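Local coordinates for protein aldehyde Dehydrogenase (Burkholderia cenocepacia, PDB 4O6R) that probably oxidises aldehydes to carboxylic acids with NAD(P)+ as cofactor, and binds adenosine monophosphate, at residues K259-A273 with A291-F305. Numbering follows the deposited sequence.
Sequences KGANIVFDDANLDAA and AGSRLVLHERIADAF
From A261 to V264 and from R294 to H298 two neighbouring parallel strands run side by side, their axes 4.6 Å apart at closest approach and 19° from parallel. With helix 270-282 between them they form a beta-alpha-beta crossover in the seven-stranded sheet that, as in other aldehyde dehydrogenases, probably belongs to the catalytic domain. Five backbone hydrogen bonds join them, from R294 N to G260 O at one end to H298 N to V264 O at the other; the bond from V296 N to N262 O is almost straight at the hydrogen, 176°.

On the face carrying A261, I263, R294 and V296, R294 reaches back to K259. Its NE and NH2 both donate to K259 O, at 2.8 and 2.9 Å, with the oxygen close to the guanidinium plane. A261 CB covers one face of the group, and I410 O and A411 O also accept from NH1 and NH2, so its rotation is fixed. K259 crosses the arginine obliquely, sending its NZ to V386 O and E389 O.

Across the sheet, N262, V264, L295 and L297 face the crossover helix and helix 302-315. V264 points CG1 at I301 CD1 and packs CB and CG2 against L297 CD2. That same methyl sits over the centre of the F305 ring, 3.9 Å above its plane, while A273 CB and L270 CD2 meet the ring's edge, so F305, on helix 302-315, packs against the start of helix 270-282.

At the C-terminal ends of the strands, R300 N donates to H298 ND1, a bond that helps hold the imidazole beside D266. D266 lies alongside, its carboxylate 24° from the ring plane, and its CB makes a CH-pi contact 3.9 Å from the H298 ring centroid.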
loop_
_atom_site.group_PDB
_atom_site.type_symbol
_atom_site.label_atom_id
_atom_site.label_comp_id
_atom_site.label_asym_id
_atom_site.label_seq_id
_atom_site.Cartn_x
_atom_site.Cartn_y
_atom_site.Cartn_z
ATOM N N LYS A 259 14.907 -27.943 3.239
ATOM C CA LYS A 259 15.225 -28.980 4.196
ATOM C C LYS A 259 14.746 -28.418 5.537
ATOM O O LYS A 259 15.541 -28.060 6.415
ATOM C CB LYS A 259 16.718 -29.290 4.198
ATOM C CG LYS A 259 17.106 -30.525 5.009
ATOM C CD LYS A 259 16.804 -31.821 4.269
ATOM C CE LYS A 259 17.011 -33.037 5.188
ATOM N NZ LYS A 259 16.658 -34.334 4.552
ATOM N N GLY A 260 13.422 -28.339 5.646
ATOM C CA GLY A 260 12.769 -27.604 6.718
ATOM C C GLY A 260 13.061 -28.108 8.128
ATOM O O GLY A 260 12.868 -29.304 8.411
ATOM N N ALA A 261 13.556 -27.221 9.000
ATOM C CA ALA A 261 13.646 -27.554 10.412
ATOM C C ALA A 261 12.283 -27.409 11.074
ATOM O O ALA A 261 11.518 -26.462 10.785
ATOM C CB ALA A 261 14.646 -26.657 11.114
ATOM N N ASN A 262 11.992 -28.336 11.965
ATOM C CA ASN A 262 10.777 -28.313 12.795
ATOM C C ASN A 262 11.259 -28.480 14.224
ATOM O O ASN A 262 11.616 -29.585 14.612
ATOM C CB ASN A 262 9.867 -29.447 12.350
ATOM C CG ASN A 262 8.549 -29.475 13.099
ATOM O OD1 ASN A 262 8.187 -28.517 13.776
ATOM N ND2 ASN A 262 7.817 -30.581 12.962
ATOM N N ILE A 263 11.386 -27.368 14.958
ATOM C CA ILE A 263 12.113 -27.325 16.212
ATOM C C ILE A 263 11.122 -27.417 17.374
ATOM O O ILE A 263 10.160 -26.659 17.434
ATOM C CB ILE A 263 12.912 -26.000 16.351
ATOM C CG1 ILE A 263 13.782 -25.736 15.127
ATOM C CG2 ILE A 263 13.766 -26.006 17.610
ATOM C CD1 ILE A 263 14.329 -24.319 15.026
ATOM N N VAL A 264 11.359 -28.346 18.291
ATOM C CA VAL A 264 10.504 -28.517 19.440
ATOM C C VAL A 264 11.288 -28.175 20.702
ATOM O O VAL A 264 12.230 -28.877 21.111
ATOM C CB VAL A 264 9.932 -29.946 19.498
ATOM C CG1 VAL A 264 8.987 -30.133 20.673
ATOM C CG2 VAL A 264 9.244 -30.266 18.181
ATOM N N PHE A 265 10.861 -27.100 21.342
ATOM C CA PHE A 265 11.448 -26.659 22.585
ATOM C C PHE A 265 10.863 -27.395 23.793
ATOM O O PHE A 265 9.825 -28.059 23.712
ATOM C CB PHE A 265 11.303 -25.146 22.728
ATOM C CG PHE A 265 12.233 -24.381 21.853
ATOM C CD1 PHE A 265 13.523 -24.092 22.274
ATOM C CD2 PHE A 265 11.839 -23.984 20.584
ATOM C CE1 PHE A 265 14.400 -23.410 21.435
ATOM C CE2 PHE A 265 12.695 -23.288 19.752
ATOM C CZ PHE A 265 13.988 -23.005 20.170
ATOM N N ASP A 266 11.537 -27.274 24.930
ATOM C CA ASP A 266 11.149 -28.085 26.095
ATOM C C ASP A 266 9.861 -27.597 26.750
ATOM O O ASP A 266 9.281 -28.307 27.575
ATOM C CB ASP A 266 12.308 -28.276 27.105
ATOM C CG ASP A 266 12.701 -27.026 27.816
ATOM O OD1 ASP A 266 12.517 -25.922 27.304
ATOM O OD2 ASP A 266 13.191 -27.143 28.942
ATOM N N ASP A 267 9.387 -26.422 26.352
ATOM C CA ASP A 267 8.128 -25.917 26.863
ATOM C C ASP A 267 6.968 -26.078 25.827
ATOM O O ASP A 267 5.897 -25.505 25.987
ATOM C CB ASP A 267 8.314 -24.464 27.284
ATOM C CG ASP A 267 8.397 -23.534 26.098
ATOM O OD1 ASP A 267 8.871 -23.996 25.035
ATOM O OD2 ASP A 267 7.952 -22.375 26.211
ATOM N N ALA A 268 7.193 -26.843 24.756
ATOM C CA ALA A 268 6.174 -27.057 23.741
ATOM C C ALA A 268 5.005 -27.885 24.320
ATOM O O ALA A 268 5.185 -28.674 25.256
ATOM C CB ALA A 268 6.772 -27.786 22.558
ATOM N N ASN A 269 3.817 -27.692 23.760
ATOM C CA ASN A 269 2.704 -28.627 23.961
ATOM C C ASN A 269 3.041 -29.876 23.142
ATOM O O ASN A 269 2.987 -29.857 21.913
ATOM C CB ASN A 269 1.404 -27.997 23.480
ATOM C CG ASN A 269 0.197 -28.890 23.710
ATOM O OD1 ASN A 269 0.209 -30.071 23.431
ATOM N ND2 ASN A 269 -0.864 -28.302 24.222
ATOM N N LEU A 270 3.464 -30.933 23.827
ATOM C CA LEU A 270 3.921 -32.138 23.128
ATOM C C LEU A 270 2.805 -32.802 22.341
ATOM O O LEU A 270 3.042 -33.246 21.241
ATOM C CB LEU A 270 4.554 -33.125 24.103
ATOM C CG LEU A 270 5.786 -32.620 24.849
ATOM C CD1 LEU A 270 6.359 -33.710 25.766
ATOM C CD2 LEU A 270 6.839 -32.143 23.873
ATOM N N ASP A 271 1.576 -32.829 22.847
ATOM C CA ASP A 271 0.494 -33.393 22.042
ATOM C C ASP A 271 0.352 -32.680 20.684
ATOM O O ASP A 271 0.322 -33.303 19.638
ATOM C CB ASP A 271 -0.822 -33.302 22.779
ATOM C CG ASP A 271 -1.964 -33.849 21.961
ATOM O OD1 ASP A 271 -1.929 -35.034 21.590
ATOM O OD2 ASP A 271 -2.902 -33.080 21.650
ATOM N N ALA A 272 0.287 -31.360 20.728
ATOM C CA ALA A 272 0.218 -30.552 19.502
ATOM C C ALA A 272 1.431 -30.754 18.615
ATOM O O ALA A 272 1.277 -30.907 17.415
ATOM C CB ALA A 272 0.047 -29.072 19.848
ATOM N N ALA A 273 2.625 -30.797 19.196
ATOM C CA ALA A 273 3.848 -30.870 18.424
ATOM C C ALA A 273 4.086 -32.239 17.800
ATOM O O ALA A 273 4.610 -32.339 16.708
ATOM C CB ALA A 273 5.048 -30.433 19.279
ATOM N N ALA A 291 8.237 -29.697 3.578
ATOM C CA ALA A 291 8.114 -30.760 4.574
ATOM C C ALA A 291 9.011 -30.488 5.750
ATOM O O ALA A 291 10.125 -30.027 5.572
ATOM C CB ALA A 291 8.486 -32.084 3.969
ATOM N N GLY A 292 8.529 -30.810 6.955
ATOM C CA GLY A 292 9.334 -30.742 8.161
ATOM C C GLY A 292 10.294 -31.922 8.225
ATOM O O GLY A 292 10.113 -32.830 9.054
ATOM N N SER A 293 11.332 -31.891 7.386
ATOM C CA SER A 293 12.211 -33.069 7.234
ATOM C C SER A 293 13.342 -33.179 8.258
ATOM O O SER A 293 14.050 -34.212 8.286
ATOM C CB SER A 293 12.808 -33.128 5.823
ATOM O OG SER A 293 13.427 -31.884 5.461
ATOM N N ARG A 294 13.537 -32.138 9.047
ATOM C CA ARG A 294 14.452 -32.183 10.160
ATOM C C ARG A 294 13.710 -31.877 11.422
ATOM O O ARG A 294 13.248 -30.752 11.615
ATOM C CB ARG A 294 15.606 -31.177 9.995
ATOM C CG ARG A 294 16.482 -31.497 8.798
ATOM C CD ARG A 294 17.685 -30.546 8.694
ATOM N NE ARG A 294 17.254 -29.192 8.355
ATOM C CZ ARG A 294 17.768 -28.065 8.874
ATOM N NH1 ARG A 294 18.808 -28.090 9.717
ATOM N NH2 ARG A 294 17.240 -26.896 8.522
ATOM N N LEU A 295 13.624 -32.868 12.310
ATOM C CA LEU A 295 12.943 -32.692 13.565
ATOM C C LEU A 295 14.020 -32.433 14.576
ATOM O O LEU A 295 14.906 -33.268 14.774
ATOM C CB LEU A 295 12.119 -33.932 13.863
ATOM C CG LEU A 295 11.307 -33.939 15.128
ATOM C CD1 LEU A 295 10.198 -32.921 15.030
ATOM C CD2 LEU A 295 10.775 -35.333 15.376
ATOM N N VAL A 296 14.007 -31.234 15.139
ATOM C CA VAL A 296 15.091 -30.724 15.939
ATOM C C VAL A 296 14.550 -30.610 17.368
ATOM O O VAL A 296 13.760 -29.705 17.665
ATOM C CB VAL A 296 15.582 -29.350 15.427
ATOM C CG1 VAL A 296 16.724 -28.849 16.300
ATOM C CG2 VAL A 296 16.020 -29.429 13.972
ATOM N N LEU A 297 14.944 -31.537 18.243
ATOM C CA LEU A 297 14.263 -31.725 19.528
ATOM C C LEU A 297 15.145 -31.345 20.703
ATOM O O LEU A 297 16.306 -31.744 20.761
ATOM C CB LEU A 297 13.893 -33.196 19.712
ATOM C CG LEU A 297 12.975 -33.782 18.648
ATOM C CD1 LEU A 297 12.810 -35.262 18.915
ATOM C CD2 LEU A 297 11.608 -33.099 18.658
ATOM N N HIS A 298 14.585 -30.593 21.644
ATOM C CA HIS A 298 15.308 -30.248 22.842
ATOM C C HIS A 298 15.615 -31.534 23.619
ATOM O O HIS A 298 14.758 -32.394 23.774
ATOM C CB HIS A 298 14.510 -29.298 23.730
ATOM C CG HIS A 298 15.328 -28.696 24.823
ATOM N ND1 HIS A 298 15.582 -29.360 25.997
ATOM C CD2 HIS A 298 16.027 -27.545 24.888
ATOM C CE1 HIS A 298 16.372 -28.631 26.765
ATOM N NE2 HIS A 298 16.648 -27.515 26.119
ATOM N N GLU A 299 16.835 -31.631 24.102
ATOM C CA GLU A 299 17.310 -32.832 24.804
ATOM C C GLU A 299 16.379 -33.304 25.946
ATOM O O GLU A 299 16.238 -34.498 26.176
ATOM C CB GLU A 299 18.728 -32.598 25.349
ATOM C CG GLU A 299 19.408 -33.862 25.889
ATOM C CD GLU A 299 19.699 -34.901 24.784
ATOM O OE1 GLU A 299 20.479 -34.543 23.846
ATOM O OE2 GLU A 299 19.142 -36.045 24.828
ATOM N N ARG A 300 15.811 -32.367 26.699
ATOM C CA ARG A 300 14.951 -32.717 27.824
ATOM C C ARG A 300 13.680 -33.455 27.421
ATOM O O ARG A 300 13.198 -34.247 28.197
ATOM C CB ARG A 300 14.594 -31.485 28.680
ATOM C CG ARG A 300 15.765 -30.910 29.460
ATOM C CD ARG A 300 16.134 -31.841 30.621
ATOM N NE ARG A 300 17.548 -31.781 31.003
ATOM C CZ ARG A 300 18.060 -30.954 31.916
ATOM N NH1 ARG A 300 17.283 -30.070 32.552
ATOM N NH2 ARG A 300 19.363 -31.010 32.182
ATOM N N ILE A 301 13.154 -33.196 26.227
ATOM C CA ILE A 301 11.905 -33.841 25.768
ATOM C C ILE A 301 12.085 -34.807 24.593
ATOM O O ILE A 301 11.124 -35.450 24.147
ATOM C CB ILE A 301 10.784 -32.817 25.481
ATOM C CG1 ILE A 301 11.165 -31.725 24.465
ATOM C CG2 ILE A 301 10.366 -32.119 26.761
ATOM C CD1 ILE A 301 11.293 -32.196 23.054
ATOM N N ALA A 302 13.317 -34.941 24.097
ATOM C CA ALA A 302 13.528 -35.719 22.858
ATOM C C ALA A 302 13.046 -37.151 22.967
ATOM O O ALA A 302 12.291 -37.599 22.125
ATOM C CB ALA A 302 14.985 -35.670 22.445
ATOM N N ASP A 303 13.430 -37.845 24.041
ATOM C CA ASP A 303 13.082 -39.242 24.193
ATOM C C ASP A 303 11.583 -39.430 24.363
ATOM O O ASP A 303 10.994 -40.286 23.710
ATOM C CB ASP A 303 13.891 -39.895 25.330
ATOM C CG ASP A 303 15.412 -39.857 25.047
ATOM O OD1 ASP A 303 15.839 -40.384 24.020
ATOM O OD2 ASP A 303 16.190 -39.224 25.809
ATOM N N ALA A 304 10.968 -38.583 25.179
ATOM C CA ALA A 304 9.528 -38.586 25.379
ATOM C C ALA A 304 8.757 -38.366 24.062
ATOM O O ALA A 304 7.862 -39.155 23.711
ATOM C CB ALA A 304 9.149 -37.511 26.381
ATOM N N PHE A 305 9.146 -37.325 23.340
ATOM C CA PHE A 305 8.578 -37.003 22.052
ATOM C C PHE A 305 8.698 -38.182 21.074
ATOM O O PHE A 305 7.718 -38.589 20.449
ATOM C CB PHE A 305 9.301 -35.809 21.482
ATOM C CG PHE A 305 8.646 -35.236 20.248
ATOM C CD1 PHE A 305 8.765 -35.876 19.024
ATOM C CD2 PHE A 305 7.926 -34.050 20.322
ATOM C CE1 PHE A 305 8.165 -35.356 17.890
ATOM C CE2 PHE A 305 7.324 -33.539 19.196
ATOM C CZ PHE A 305 7.448 -34.177 17.983
HETATM O O HOH W 1 15.134 -35.959 6.398
HETATM O O HOH W 2 11.595 -28.962 3.483
HETATM O O HOH W 3 8.341 -32.963 11.314
#